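Local coordinates for putative extracellular solute-binding protein (Bordetella bronchiseptica, PDB 4P56) that probably captures aromatic hydroxy acids in the periplasm for a TRAP transporter, and binds mandelate in the crystal, at residues 169-174 with 187-192; 206-211 with 232-237; 193-198 with 217-222; 148-153 with 226-231; 159-164 with 181-186. All blocks are in the same frame, centred on the assembly; numbering follows the deposited sequence.

Contact 1 (169-174 with 187-192); sequences IRVGGG and PIAKPA. With RMN ((R)-mandelic acid), chain D.
The parallel beta-alpha-beta unit made of strand 168-171, helix 174-182 and strand 186-189 brings R170 and V171 beside I188 and A189, and it illustrates how such a unit can deliver a ligand-binding side chain from the end of a strand. The register is I169 with P187, R170 with I188 and V171 with A189. Along it the backbone bonds run in sequence: I188 N donates to I169 O (2.8 Å), V171 N to I188 O, and K190 N to V171 O where the second strand is ending. On the face that carries V171, its CG2 packs against P187 CB at 3.7 Å, with the two side chains lying side by side. R170 occupies the other face. Its chain leaves with CG anti to the backbone N (chi1 -161°) and then bends twice, at chi2 and chi3, which turns the guanidinium along the segment toward K190 and the ligand. G172 N lies over one face of that group, near the rim, and F209 adds a cation-pi contact from the neighbouring strand. The carboxylate of (R)-mandelate meets the guanidinium edge-on, its carbon C10 in the guanidinium plane. R170 NH2 donates to mandelate O11 at 2.7 Å, while NH1 serves two acceptors: K190 O at 2.8 Å, close to the guanidinium plane, and mandelate O12 at 2.8 Å along a nearly straight N-H...O line of 174°.

Contact 2 (206-211 with 232-237); sequences GVFFPA and GLYSDT. With RMN ((R)-mandelic acid), chain D.
Two rings meet here nearly in parallel, F208 from strand 206-210 and Y234 from the loop that leads to strand 237-242. Their planes differ by only 21°, yet they are slid so far apart that they barely overlap, with centroids 5.5 Å from one another. The contact therefore falls on the near margins, where Y234 CE1 sits obliquely against F208 CB at 3.6 Å. On the same side of the F208 ring, methyl CD2 of L233 lies over the face in a CH-pi contact, 3.9 Å from the ring centroid and displaced toward CZ. L233 reaches that place because its CG runs anti to the backbone N (chi1 179°). At the far end of Y234, the hydroxyl lies against the backbone of strand 206-210: OH is 3.0 Å from F209 N, which stands near the plane of the tyrosine ring, but the angle is too poor for a hydrogen bond.

F209 leads off in the other direction from F208. One face of its ring is covered by CG2 of V207, near the rim, and CE1 approaches mandelate O11 obliquely at 3.6 Å. Further along the loop, D236 OD2 accepts the ligand hydroxyl O8 at 2.8 Å, and the same carboxylate oxygen is bonded to S91 OG. Y94 OH also bonds the mandelate. The principle is a layered one: a buried aromatic layer joins strand to loop, and the residues that follow, F209 and D236, line the ligand pocket of this family 7 solute-binding protein.

Contact 3 (193-198 with 217-222); sequences PESYEL and FKLDSI
L219 is the bump that fills the hollow along the start of helix 195-200, and its two methyls divide the work. CD2 presses on the helix backbone at Y196 CA, 3.7 Å away, while CD1 comes up to S195 OG. A second bump is the F217 ring, which slips beside P193 so that CE1 lies 3.7 Å from P193 N, with S195 OG obliquely placed near the ring's inner end. Y196 returns the gesture from the helix. With CG anti to the backbone N (chi1 -179°), its ring reaches out over the 217-222 loop and lies along a shallow notch formed by the carbonyls of F217 and K218 and by I222, while remaining largely at the surface. The ring edge at CE1 faces K218 O in plane, at 3.5 Å, and CD1 of I222 touches that same CE1 at 3.9 Å, the two side chains crossing at about a right angle.

The notch owes its form to the way the preceding helix ends. K218, at positive phi, is the C' residue of a Schellman motif, in which L219 N bonds L214 O and K218 N bonds V215 O, and the reversal sends L219 back toward helix 195-200. F217 also touches the bound mandelate, and its ring meets that of F209.

No hydrogen bond crosses between the two segments, and the one hydroxyl in the middle, S195 OG, is engaged by A192 O. Cohesion here thus rests on shape and van der Waals contact, helped perhaps by the slightly positive ring edge of Y196 against a carbonyl oxygen.

Contact 4 (148-153 with 226-231); sequences PGIAFT and ATEFPG
A151 and T227 form an antiparallel hydrogen-bonded pair, and around them the packing is tight. A151 N donates to T227 O at 3.1 Å and T227 N to A151 O at 3.0 Å. The next pair, F152 with A226, is non-hydrogen-bonded, and there the methyl CB of A226 meets F152 CD1 obliquely at 3.5 Å. On the same side of the F152 ring, I150 CG2 lies over its centre; it also touches A226 CB and reaches T227 O at 3.4 Å.

Toward the other end the strands part. G149 and F229 no longer bond directly: a water spans them, donating to G149 O (2.7 Å) and accepting from F229 N (2.9 Å). E228 is partly open to solvent; its CG runs alongside I150 CD1 at 4.1 Å, and its carboxylate continues to a salt bridge with R282. The F229 ring, by contrast, is buried against F109 and L299 and turns an edge toward A151 CB.

Such a ladder, regular in the middle and water-wedged where the chains diverge, joins strands 149-153 and 225-228 within the mixed six-stranded sheet of the lobe that also carries R170 and F209.

Contact 5 (159-164 with 181-186); sequences KQIGDF and KAVGAS
This is an apolar packing contact at the periphery of the lobe, where the turn at I161 to F164 rests on V183 to A185 just beyond helix 174-182, against helix 297-307, whose V303 touches both I161 and V183. F164 carries most of it. Methyl CG2 of V183 sits over one face of the F164 ring, 3.7 Å from the centroid and only 18° off the normal, a CH-pi contact slightly displaced toward CG. V183 has CG1 anti to its carbonyl carbon (chi1 -63°), which sets CG2 between backbone N and carbonyl carbon, over the ring, and leaves CG1 for I161 CD1 at 4.0 Å. Each methyl thus has its own partner from the turn. Beside them F164 O approaches A185 CA at 3.3 Å, a CA-H...O contact.

Each backbone is held by local bonds. G184, at positive phi, closes the helix in a Schellman motif, so the chain reverses directly after V183. On the opposing side, D163 OD2 takes two backbone donors, K159 N at 2.9 Å and Q160 N at 3.1 Å, the first along its anti lone pair and the second from above the carboxylate plane.

No direct hydrogen bond joins the segments. A water lies between I161 O and V183 O, 2.7 Å from the former, and G184 and S186 bond their backbones to G166, L167 and I169, so methyl-to-ring packing supplies the direct attraction.

Three of the contacts share one mixed sheet: contact 1 lies at its outer parallel edge, contact 2 on strand 206-210 next inward, and contact 4 beyond that, where the strands turn antiparallel. Direct backbone hydrogen bonds between the paired segments belong to contacts 1 and 4. Contacts 2, 3 and 5 rely instead on rings and methyls. Contact 2 is wholly buried and contact 4 mostly so, E228 being partly open to solvent, whereas contacts 1 and 3 reach the surface at their rims. Contact 5 is buried too, although it lies farthest from the chain centre and from the ligand. Mandelate draws charge and polarity from contacts 1 and 2, and contact 3 adds an aromatic wall through F217.

Contact 1 (169-174 with 187-192)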
# COMPACT_ATOMS: atom_id res chain seq x y z
N ILE A 169 -9.12 -5.53 15.00
CA ILE A 169 -8.12 -4.71 14.34
C ILE A 169 -8.57 -4.25 12.97
O ILE A 169 -8.83 -5.07 12.08
CB ILE A 169 -6.81 -5.50 14.14
CG1 ILE A 169 -6.24 -5.98 15.49
CG2 ILE A 169 -5.78 -4.62 13.46
CD1 ILE A 169 -5.88 -4.83 16.46
N ARG A 170 -8.65 -2.93 12.80
CA ARG A 170 -8.94 -2.38 11.49
C ARG A 170 -7.78 -2.70 10.55
O ARG A 170 -6.65 -2.28 10.78
CB ARG A 170 -9.10 -0.86 11.61
CG ARG A 170 -9.84 -0.17 10.46
CD ARG A 170 -9.21 -0.27 9.06
NE ARG A 170 -7.76 -0.14 9.02
CZ ARG A 170 -7.04 0.04 7.90
NH1 ARG A 170 -7.61 0.19 6.71
NH2 ARG A 170 -5.72 0.09 7.99
N VAL A 171 -8.07 -3.44 9.49
CA VAL A 171 -7.10 -3.69 8.45
C VAL A 171 -7.64 -3.28 7.08
O VAL A 171 -8.84 -3.22 6.87
CB VAL A 171 -6.72 -5.19 8.41
CG1 VAL A 171 -6.10 -5.61 9.74
CG2 VAL A 171 -7.96 -6.03 8.14
N GLY A 172 -6.75 -2.98 6.13
CA GLY A 172 -7.21 -2.66 4.79
C GLY A 172 -7.90 -3.84 4.12
O GLY A 172 -8.91 -3.70 3.43
N GLY A 173 -7.36 -5.02 4.37
CA GLY A 173 -7.75 -6.23 3.68
C GLY A 173 -6.47 -6.95 3.31
O GLY A 173 -5.41 -6.68 3.90
N GLY A 174 -6.52 -7.86 2.34
CA GLY A 174 -5.30 -8.47 1.83
C GLY A 174 -4.38 -9.04 2.91
O GLY A 174 -4.83 -9.70 3.86
N PRO A 187 -9.87 -9.47 12.27
CA PRO A 187 -9.75 -8.33 11.37
C PRO A 187 -11.08 -7.69 11.08
O PRO A 187 -12.10 -8.36 10.90
CB PRO A 187 -9.13 -8.93 10.09
CG PRO A 187 -9.25 -10.39 10.19
CD PRO A 187 -9.50 -10.75 11.64
N ILE A 188 -11.05 -6.36 11.06
CA ILE A 188 -12.12 -5.54 10.54
C ILE A 188 -11.62 -4.89 9.25
O ILE A 188 -10.91 -3.86 9.29
CB ILE A 188 -12.55 -4.46 11.54
CG1 ILE A 188 -13.04 -5.10 12.84
CG2 ILE A 188 -13.64 -3.58 10.93
CD1 ILE A 188 -13.36 -4.03 13.91
N ALA A 189 -11.95 -5.49 8.11
CA ALA A 189 -11.48 -4.98 6.80
C ALA A 189 -12.34 -3.83 6.33
O ALA A 189 -13.47 -4.04 5.88
CB ALA A 189 -11.45 -6.13 5.75
N LYS A 190 -11.80 -2.62 6.43
CA LYS A 190 -12.45 -1.41 5.95
C LYS A 190 -11.37 -0.46 5.42
O LYS A 190 -10.21 -0.51 5.85
CB LYS A 190 -13.25 -0.72 7.06
CG LYS A 190 -14.38 -1.55 7.66
CD LYS A 190 -15.52 -1.72 6.67
CE LYS A 190 -16.77 -2.27 7.33
NZ LYS A 190 -17.68 -2.82 6.29
N PRO A 191 -11.74 0.42 4.48
CA PRO A 191 -10.76 1.34 3.91
C PRO A 191 -10.17 2.27 4.97
O PRO A 191 -10.84 2.54 5.96
CB PRO A 191 -11.57 2.14 2.89
CG PRO A 191 -12.74 1.32 2.59
CD PRO A 191 -13.05 0.51 3.80
N ALA A 192 -8.96 2.75 4.72
CA ALA A 192 -8.22 3.58 5.67
C ALA A 192 -9.02 4.74 6.29
O ALA A 192 -8.97 4.93 7.50
CB ALA A 192 -6.99 4.11 5.01
C1 RMN D . -3.62 2.25 3.45
C2 RMN D . -4.19 3.20 2.61
C3 RMN D . -3.85 4.53 2.73
C4 RMN D . -2.97 4.94 3.72
C5 RMN D . -2.41 4.00 4.57
C6 RMN D . -2.74 2.66 4.43
C7 RMN D . -4.01 0.80 3.33
C10 RMN D . -4.91 0.44 4.47
O8 RMN D . -2.93 -0.06 3.42
O11 RMN D . -4.46 0.01 5.59
O12 RMN D . -6.16 0.63 4.35

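Contact 2 (206-211 with 232-237)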
# COMPACT_ATOMS: atom_id res chain seq x y z
N GLY A 206 -7.76 -1.56 17.71
CA GLY A 206 -6.47 -1.28 17.13
C GLY A 206 -6.53 -1.24 15.62
O GLY A 206 -7.60 -1.32 15.01
N VAL A 207 -5.36 -1.03 15.03
CA VAL A 207 -5.26 -0.81 13.59
C VAL A 207 -3.89 -1.22 13.11
O VAL A 207 -2.89 -1.03 13.81
CB VAL A 207 -5.56 0.66 13.19
CG1 VAL A 207 -4.65 1.64 13.90
CG2 VAL A 207 -5.42 0.85 11.69
N PHE A 208 -3.86 -1.82 11.93
CA PHE A 208 -2.60 -2.12 11.25
C PHE A 208 -2.42 -0.97 10.27
O PHE A 208 -3.24 -0.78 9.37
CB PHE A 208 -2.65 -3.48 10.50
CG PHE A 208 -2.45 -4.71 11.37
CD1 PHE A 208 -2.31 -4.62 12.73
CD2 PHE A 208 -2.41 -6.00 10.78
CE1 PHE A 208 -2.13 -5.75 13.50
CE2 PHE A 208 -2.22 -7.11 11.54
CZ PHE A 208 -2.08 -6.99 12.92
N PHE A 209 -1.39 -0.16 10.48
CA PHE A 209 -1.06 0.97 9.61
C PHE A 209 0.46 1.14 9.58
O PHE A 209 1.15 0.67 10.50
CB PHE A 209 -1.62 2.26 10.20
CG PHE A 209 -2.89 2.77 9.55
CD1 PHE A 209 -3.23 2.45 8.25
CD2 PHE A 209 -3.69 3.64 10.25
CE1 PHE A 209 -4.38 2.96 7.67
CE2 PHE A 209 -4.86 4.16 9.67
CZ PHE A 209 -5.18 3.81 8.38
N PRO A 210 0.99 1.81 8.54
CA PRO A 210 2.37 2.27 8.62
C PRO A 210 2.46 3.49 9.54
O PRO A 210 1.42 4.01 9.95
CB PRO A 210 2.69 2.66 7.18
CG PRO A 210 1.38 3.20 6.68
CD PRO A 210 0.31 2.35 7.35
N ALA A 211 3.66 3.89 9.90
CA ALA A 211 3.83 4.95 10.88
C ALA A 211 3.09 6.25 10.54
O ALA A 211 2.49 6.85 11.40
CB ALA A 211 5.29 5.23 11.05
N GLY A 232 8.86 -4.84 8.93
CA GLY A 232 7.42 -4.67 8.89
C GLY A 232 6.63 -5.91 9.25
O GLY A 232 7.01 -7.04 8.95
N LEU A 233 5.48 -5.70 9.88
CA LEU A 233 4.58 -6.79 10.17
C LEU A 233 3.89 -7.26 8.90
O LEU A 233 3.53 -8.44 8.78
CB LEU A 233 3.55 -6.36 11.21
CG LEU A 233 2.49 -7.39 11.60
CD1 LEU A 233 3.14 -8.66 12.17
CD2 LEU A 233 1.50 -6.83 12.59
N TYR A 234 3.72 -6.34 7.97
CA TYR A 234 3.05 -6.59 6.69
C TYR A 234 3.21 -5.26 5.93
O TYR A 234 3.75 -4.27 6.46
CB TYR A 234 1.53 -6.88 6.89
CG TYR A 234 0.86 -5.58 7.21
CD1 TYR A 234 0.95 -5.06 8.47
CD2 TYR A 234 0.25 -4.82 6.21
CE1 TYR A 234 0.45 -3.81 8.76
CE2 TYR A 234 -0.28 -3.59 6.50
CZ TYR A 234 -0.17 -3.08 7.78
OH TYR A 234 -0.66 -1.84 8.12
N SER A 235 2.79 -5.23 4.68
CA SER A 235 2.69 -3.96 3.98
C SER A 235 1.50 -4.07 3.01
O SER A 235 0.76 -5.05 3.05
CB SER A 235 4.01 -3.64 3.27
OG SER A 235 3.91 -2.39 2.63
N ASP A 236 1.33 -3.08 2.16
CA ASP A 236 0.20 -3.04 1.21
C ASP A 236 0.73 -2.36 -0.04
O ASP A 236 1.67 -1.54 0.04
CB ASP A 236 -0.98 -2.24 1.78
CG ASP A 236 -2.16 -2.16 0.81
OD1 ASP A 236 -2.39 -3.12 0.01
OD2 ASP A 236 -2.86 -1.12 0.85
N THR A 237 0.17 -2.73 -1.19
CA THR A 237 0.59 -2.14 -2.46
C THR A 237 -0.61 -1.40 -3.02
O THR A 237 -1.73 -1.82 -2.81
CB THR A 237 1.11 -3.19 -3.46
OG1 THR A 237 0.20 -4.29 -3.56
CG2 THR A 237 2.49 -3.75 -3.00
C1 RMN D . -3.62 2.25 3.45
C2 RMN D . -4.19 3.20 2.61
C3 RMN D . -3.85 4.53 2.73
C4 RMN D . -2.97 4.94 3.72
C5 RMN D . -2.41 4.00 4.57
C6 RMN D . -2.74 2.66 4.43
C7 RMN D . -4.01 0.80 3.33
C10 RMN D . -4.91 0.44 4.47
O8 RMN D . -2.93 -0.06 3.42
O11 RMN D . -4.46 0.01 5.59
O12 RMN D . -6.16 0.63 4.35

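Contact 3 (193-198 with 217-222)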
# COMPACT_ATOMS: atom_id res chain seq x y z
N PRO A 193 -9.76 5.51 5.48
CA PRO A 193 -10.45 6.65 6.11
C PRO A 193 -11.47 6.26 7.18
O PRO A 193 -11.92 7.15 7.90
CB PRO A 193 -11.19 7.30 4.94
CG PRO A 193 -10.42 6.87 3.72
CD PRO A 193 -9.97 5.47 4.04
N GLU A 194 -11.85 4.99 7.28
CA GLU A 194 -12.78 4.60 8.33
C GLU A 194 -12.10 4.40 9.69
O GLU A 194 -12.78 4.16 10.69
CB GLU A 194 -13.56 3.34 7.95
CG GLU A 194 -14.48 3.52 6.76
CD GLU A 194 -15.51 2.42 6.61
OE1 GLU A 194 -16.04 1.93 7.62
OE2 GLU A 194 -15.78 2.04 5.45
N SER A 195 -10.77 4.49 9.74
CA SER A 195 -10.03 4.09 10.93
C SER A 195 -10.34 5.01 12.14
O SER A 195 -10.50 4.55 13.26
CB SER A 195 -8.52 4.02 10.62
OG SER A 195 -7.98 5.31 10.29
N TYR A 196 -10.49 6.31 11.90
CA TYR A 196 -10.74 7.23 12.99
C TYR A 196 -12.10 6.94 13.63
O TYR A 196 -12.21 6.84 14.87
CB TYR A 196 -10.66 8.70 12.51
CG TYR A 196 -10.92 9.62 13.67
CD1 TYR A 196 -9.87 10.04 14.49
CD2 TYR A 196 -12.22 10.02 14.01
CE1 TYR A 196 -10.11 10.87 15.59
CE2 TYR A 196 -12.45 10.82 15.10
CZ TYR A 196 -11.40 11.24 15.89
OH TYR A 196 -11.64 12.05 16.97
N GLU A 197 -13.13 6.79 12.82
CA GLU A 197 -14.45 6.50 13.38
C GLU A 197 -14.45 5.19 14.19
O GLU A 197 -15.01 5.10 15.29
CB GLU A 197 -15.50 6.44 12.26
CG GLU A 197 -16.86 5.99 12.73
CD GLU A 197 -17.57 7.06 13.52
OE1 GLU A 197 -16.96 8.12 13.77
OE2 GLU A 197 -18.74 6.85 13.90
N LEU A 198 -13.85 4.15 13.63
CA LEU A 198 -13.89 2.84 14.27
C LEU A 198 -13.10 2.82 15.57
O LEU A 198 -13.44 2.10 16.51
CB LEU A 198 -13.33 1.78 13.33
CG LEU A 198 -14.21 1.39 12.15
CD1 LEU A 198 -13.38 0.61 11.15
CD2 LEU A 198 -15.42 0.57 12.60
N PHE A 217 -4.14 10.26 9.84
CA PHE A 217 -5.53 9.91 10.14
C PHE A 217 -5.97 10.39 11.54
O PHE A 217 -7.08 10.09 12.00
CB PHE A 217 -5.72 8.42 9.93
CG PHE A 217 -5.72 8.01 8.48
CD1 PHE A 217 -6.90 8.04 7.73
CD2 PHE A 217 -4.56 7.63 7.85
CE1 PHE A 217 -6.90 7.66 6.39
CE2 PHE A 217 -4.55 7.26 6.50
CZ PHE A 217 -5.72 7.28 5.78
N LYS A 218 -5.09 11.14 12.19
CA LYS A 218 -5.38 11.81 13.46
C LYS A 218 -5.71 10.83 14.56
O LYS A 218 -6.64 11.03 15.34
CB LYS A 218 -6.53 12.81 13.30
CG LYS A 218 -6.23 13.95 12.33
CD LYS A 218 -7.49 14.74 12.02
CE LYS A 218 -7.53 15.23 10.58
NZ LYS A 218 -6.73 16.48 10.36
N LEU A 219 -4.93 9.75 14.64
CA LEU A 219 -5.17 8.70 15.61
C LEU A 219 -4.30 8.82 16.86
O LEU A 219 -4.44 8.02 17.79
CB LEU A 219 -4.90 7.34 14.97
CG LEU A 219 -5.63 7.05 13.66
CD1 LEU A 219 -5.26 5.67 13.13
CD2 LEU A 219 -7.11 7.15 13.85
N ASP A 220 -3.42 9.81 16.93
CA ASP A 220 -2.41 9.80 17.97
C ASP A 220 -2.89 10.32 19.33
O ASP A 220 -2.12 10.37 20.29
CB ASP A 220 -1.14 10.55 17.53
CG ASP A 220 -1.42 11.91 16.95
OD1 ASP A 220 -2.41 12.08 16.19
OD2 ASP A 220 -0.63 12.82 17.25
N SER A 221 -4.16 10.70 19.42
CA SER A 221 -4.75 11.03 20.71
C SER A 221 -5.63 9.90 21.23
O SER A 221 -6.20 9.99 22.31
CB SER A 221 -5.55 12.33 20.64
OG SER A 221 -4.67 13.44 20.55
N ILE A 222 -5.72 8.82 20.45
CA ILE A 222 -6.46 7.61 20.82
C ILE A 222 -5.51 6.43 21.05
O ILE A 222 -5.61 5.70 22.04
CB ILE A 222 -7.40 7.20 19.68
CG1 ILE A 222 -8.49 8.27 19.46
CG2 ILE A 222 -8.02 5.86 19.99
CD1 ILE A 222 -9.25 8.07 18.14

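Contact 4 (148-153 with 226-231)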
# COMPACT_ATOMS: atom_id res chain seq x y z
N PRO A 148 6.87 -0.15 6.40
CA PRO A 148 6.67 -1.26 7.33
C PRO A 148 5.38 -1.06 8.12
O PRO A 148 5.17 0.01 8.70
CB PRO A 148 7.85 -1.14 8.29
CG PRO A 148 8.86 -0.32 7.61
CD PRO A 148 8.19 0.49 6.56
N GLY A 149 4.55 -2.09 8.15
CA GLY A 149 3.30 -2.06 8.91
C GLY A 149 3.58 -2.21 10.39
O GLY A 149 4.49 -2.94 10.82
N ILE A 150 2.79 -1.51 11.18
CA ILE A 150 2.95 -1.50 12.63
C ILE A 150 1.65 -1.94 13.28
O ILE A 150 0.57 -1.67 12.76
CB ILE A 150 3.26 -0.08 13.10
CG1 ILE A 150 4.63 0.33 12.56
CG2 ILE A 150 3.19 -0.03 14.63
CD1 ILE A 150 5.01 1.79 12.80
N ALA A 151 1.74 -2.62 14.42
CA ALA A 151 0.55 -2.98 15.15
C ALA A 151 0.23 -1.91 16.20
O ALA A 151 0.87 -1.85 17.25
CB ALA A 151 0.70 -4.36 15.82
N PHE A 152 -0.78 -1.09 15.91
CA PHE A 152 -1.22 -0.04 16.84
C PHE A 152 -2.46 -0.47 17.61
O PHE A 152 -3.43 -1.01 17.03
CB PHE A 152 -1.59 1.23 16.09
CG PHE A 152 -0.45 1.92 15.41
CD1 PHE A 152 0.50 2.61 16.14
CD2 PHE A 152 -0.36 1.92 14.02
CE1 PHE A 152 1.53 3.28 15.52
CE2 PHE A 152 0.69 2.61 13.38
CZ PHE A 152 1.62 3.29 14.13
N THR A 153 -2.47 -0.20 18.92
CA THR A 153 -3.66 -0.47 19.72
C THR A 153 -3.98 0.67 20.67
O THR A 153 -3.10 1.44 21.09
CB THR A 153 -3.51 -1.70 20.55
OG1 THR A 153 -2.31 -1.58 21.31
CG2 THR A 153 -3.45 -2.93 19.68
N ALA A 226 2.10 0.79 20.44
CA ALA A 226 2.56 0.41 19.11
C ALA A 226 3.66 -0.63 19.23
O ALA A 226 4.58 -0.47 20.04
CB ALA A 226 3.10 1.64 18.35
N THR A 227 3.59 -1.66 18.38
CA THR A 227 4.66 -2.66 18.30
C THR A 227 5.18 -2.71 16.89
O THR A 227 4.44 -2.91 15.95
CB THR A 227 4.18 -4.05 18.73
OG1 THR A 227 3.75 -3.96 20.10
CG2 THR A 227 5.32 -5.08 18.60
N GLU A 228 6.48 -2.46 16.76
CA GLU A 228 7.13 -2.44 15.47
C GLU A 228 7.86 -3.75 15.29
O GLU A 228 8.26 -4.38 16.26
CB GLU A 228 8.12 -1.30 15.39
CG GLU A 228 7.51 0.08 15.50
CD GLU A 228 8.56 1.13 15.30
OE1 GLU A 228 9.15 1.55 16.31
OE2 GLU A 228 8.86 1.49 14.13
N PHE A 229 8.03 -4.12 14.03
CA PHE A 229 8.64 -5.39 13.66
C PHE A 229 9.70 -5.12 12.59
O PHE A 229 9.45 -4.34 11.67
CB PHE A 229 7.57 -6.28 13.03
CG PHE A 229 6.55 -6.80 14.01
CD1 PHE A 229 5.46 -6.02 14.37
CD2 PHE A 229 6.67 -8.07 14.54
CE1 PHE A 229 4.53 -6.50 15.24
CE2 PHE A 229 5.75 -8.55 15.41
CZ PHE A 229 4.66 -7.76 15.76
N PRO A 230 10.84 -5.78 12.69
CA PRO A 230 11.87 -5.60 11.66
C PRO A 230 11.36 -6.00 10.29
O PRO A 230 10.86 -7.11 10.10
CB PRO A 230 12.99 -6.53 12.12
CG PRO A 230 12.83 -6.58 13.62
CD PRO A 230 11.33 -6.60 13.82
N GLY A 231 11.49 -5.07 9.35
CA GLY A 231 11.05 -5.28 7.99
C GLY A 231 9.54 -5.23 7.85
O GLY A 231 9.00 -5.56 6.78
O HOH W 1 6.88 -2.36 11.99

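Contact 5 (159-164 with 181-186)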
# COMPACT_ATOMS: atom_id res chain seq x y z
N LYS A 159 3.06 -7.48 23.24
CA LYS A 159 4.43 -7.88 23.52
C LYS A 159 4.66 -9.39 23.36
O LYS A 159 5.78 -9.81 23.18
CB LYS A 159 4.80 -7.44 24.95
CG LYS A 159 4.89 -5.92 25.09
CD LYS A 159 5.08 -5.47 26.55
CE LYS A 159 3.74 -5.37 27.27
NZ LYS A 159 3.86 -4.96 28.70
N GLN A 160 3.59 -10.19 23.41
CA GLN A 160 3.70 -11.64 23.16
C GLN A 160 2.56 -12.08 22.25
O GLN A 160 1.55 -11.39 22.16
CB GLN A 160 3.66 -12.42 24.46
CG GLN A 160 2.27 -12.45 25.07
CD GLN A 160 2.26 -12.98 26.49
OE1 GLN A 160 2.36 -14.19 26.71
NE2 GLN A 160 2.15 -12.07 27.46
N ILE A 161 2.72 -13.21 21.58
CA ILE A 161 1.79 -13.60 20.50
C ILE A 161 0.35 -13.64 21.02
O ILE A 161 -0.59 -13.24 20.32
CB ILE A 161 2.22 -14.94 19.83
CG1 ILE A 161 1.32 -15.30 18.63
CG2 ILE A 161 2.17 -16.07 20.84
CD1 ILE A 161 1.59 -14.50 17.40
N GLY A 162 0.18 -14.09 22.26
CA GLY A 162 -1.13 -14.22 22.85
C GLY A 162 -1.87 -12.90 22.99
O GLY A 162 -3.09 -12.90 23.07
N ASP A 163 -1.15 -11.78 23.00
CA ASP A 163 -1.77 -10.46 23.15
C ASP A 163 -2.66 -10.08 21.96
O ASP A 163 -3.55 -9.24 22.10
CB ASP A 163 -0.70 -9.37 23.37
CG ASP A 163 0.02 -9.48 24.71
OD1 ASP A 163 -0.55 -10.06 25.67
OD2 ASP A 163 1.15 -8.97 24.81
N PHE A 164 -2.44 -10.69 20.80
CA PHE A 164 -3.31 -10.42 19.65
C PHE A 164 -4.68 -11.07 19.78
O PHE A 164 -5.63 -10.69 19.06
CB PHE A 164 -2.72 -10.98 18.36
CG PHE A 164 -1.60 -10.16 17.76
CD1 PHE A 164 -1.84 -8.93 17.20
CD2 PHE A 164 -0.31 -10.68 17.69
CE1 PHE A 164 -0.78 -8.19 16.61
CE2 PHE A 164 0.72 -9.96 17.12
CZ PHE A 164 0.48 -8.72 16.57
N LYS A 181 -5.64 -12.38 11.03
CA LYS A 181 -6.32 -13.65 11.26
C LYS A 181 -5.29 -14.66 11.77
O LYS A 181 -5.53 -15.36 12.74
CB LYS A 181 -6.98 -14.14 9.97
CG LYS A 181 -7.86 -15.39 10.15
CD LYS A 181 -8.46 -15.87 8.83
CE LYS A 181 -9.52 -16.95 9.03
NZ LYS A 181 -9.18 -18.22 8.34
N ALA A 182 -4.13 -14.72 11.13
CA ALA A 182 -3.17 -15.77 11.47
C ALA A 182 -2.67 -15.64 12.93
O ALA A 182 -2.42 -16.64 13.61
CB ALA A 182 -2.00 -15.77 10.52
N VAL A 183 -2.49 -14.41 13.39
CA VAL A 183 -2.00 -14.19 14.75
C VAL A 183 -3.14 -14.24 15.78
O VAL A 183 -2.90 -14.06 16.96
CB VAL A 183 -1.18 -12.88 14.89
CG1 VAL A 183 0.07 -12.92 14.05
CG2 VAL A 183 -2.04 -11.66 14.56
N GLY A 184 -4.37 -14.48 15.32
CA GLY A 184 -5.48 -14.72 16.23
C GLY A 184 -6.30 -13.49 16.53
O GLY A 184 -7.19 -13.53 17.40
N ALA A 185 -6.03 -12.38 15.84
CA ALA A 185 -6.87 -11.18 16.01
C ALA A 185 -8.13 -11.29 15.14
O ALA A 185 -8.27 -12.24 14.36
CB ALA A 185 -6.08 -9.90 15.66
N SER A 186 -9.06 -10.34 15.27
CA SER A 186 -10.30 -10.36 14.47
C SER A 186 -10.24 -9.20 13.52
O SER A 186 -10.46 -8.05 13.90
CB SER A 186 -11.54 -10.24 15.35
OG SER A 186 -11.48 -11.16 16.41
O HOH W 2 -2.71 -14.81 19.62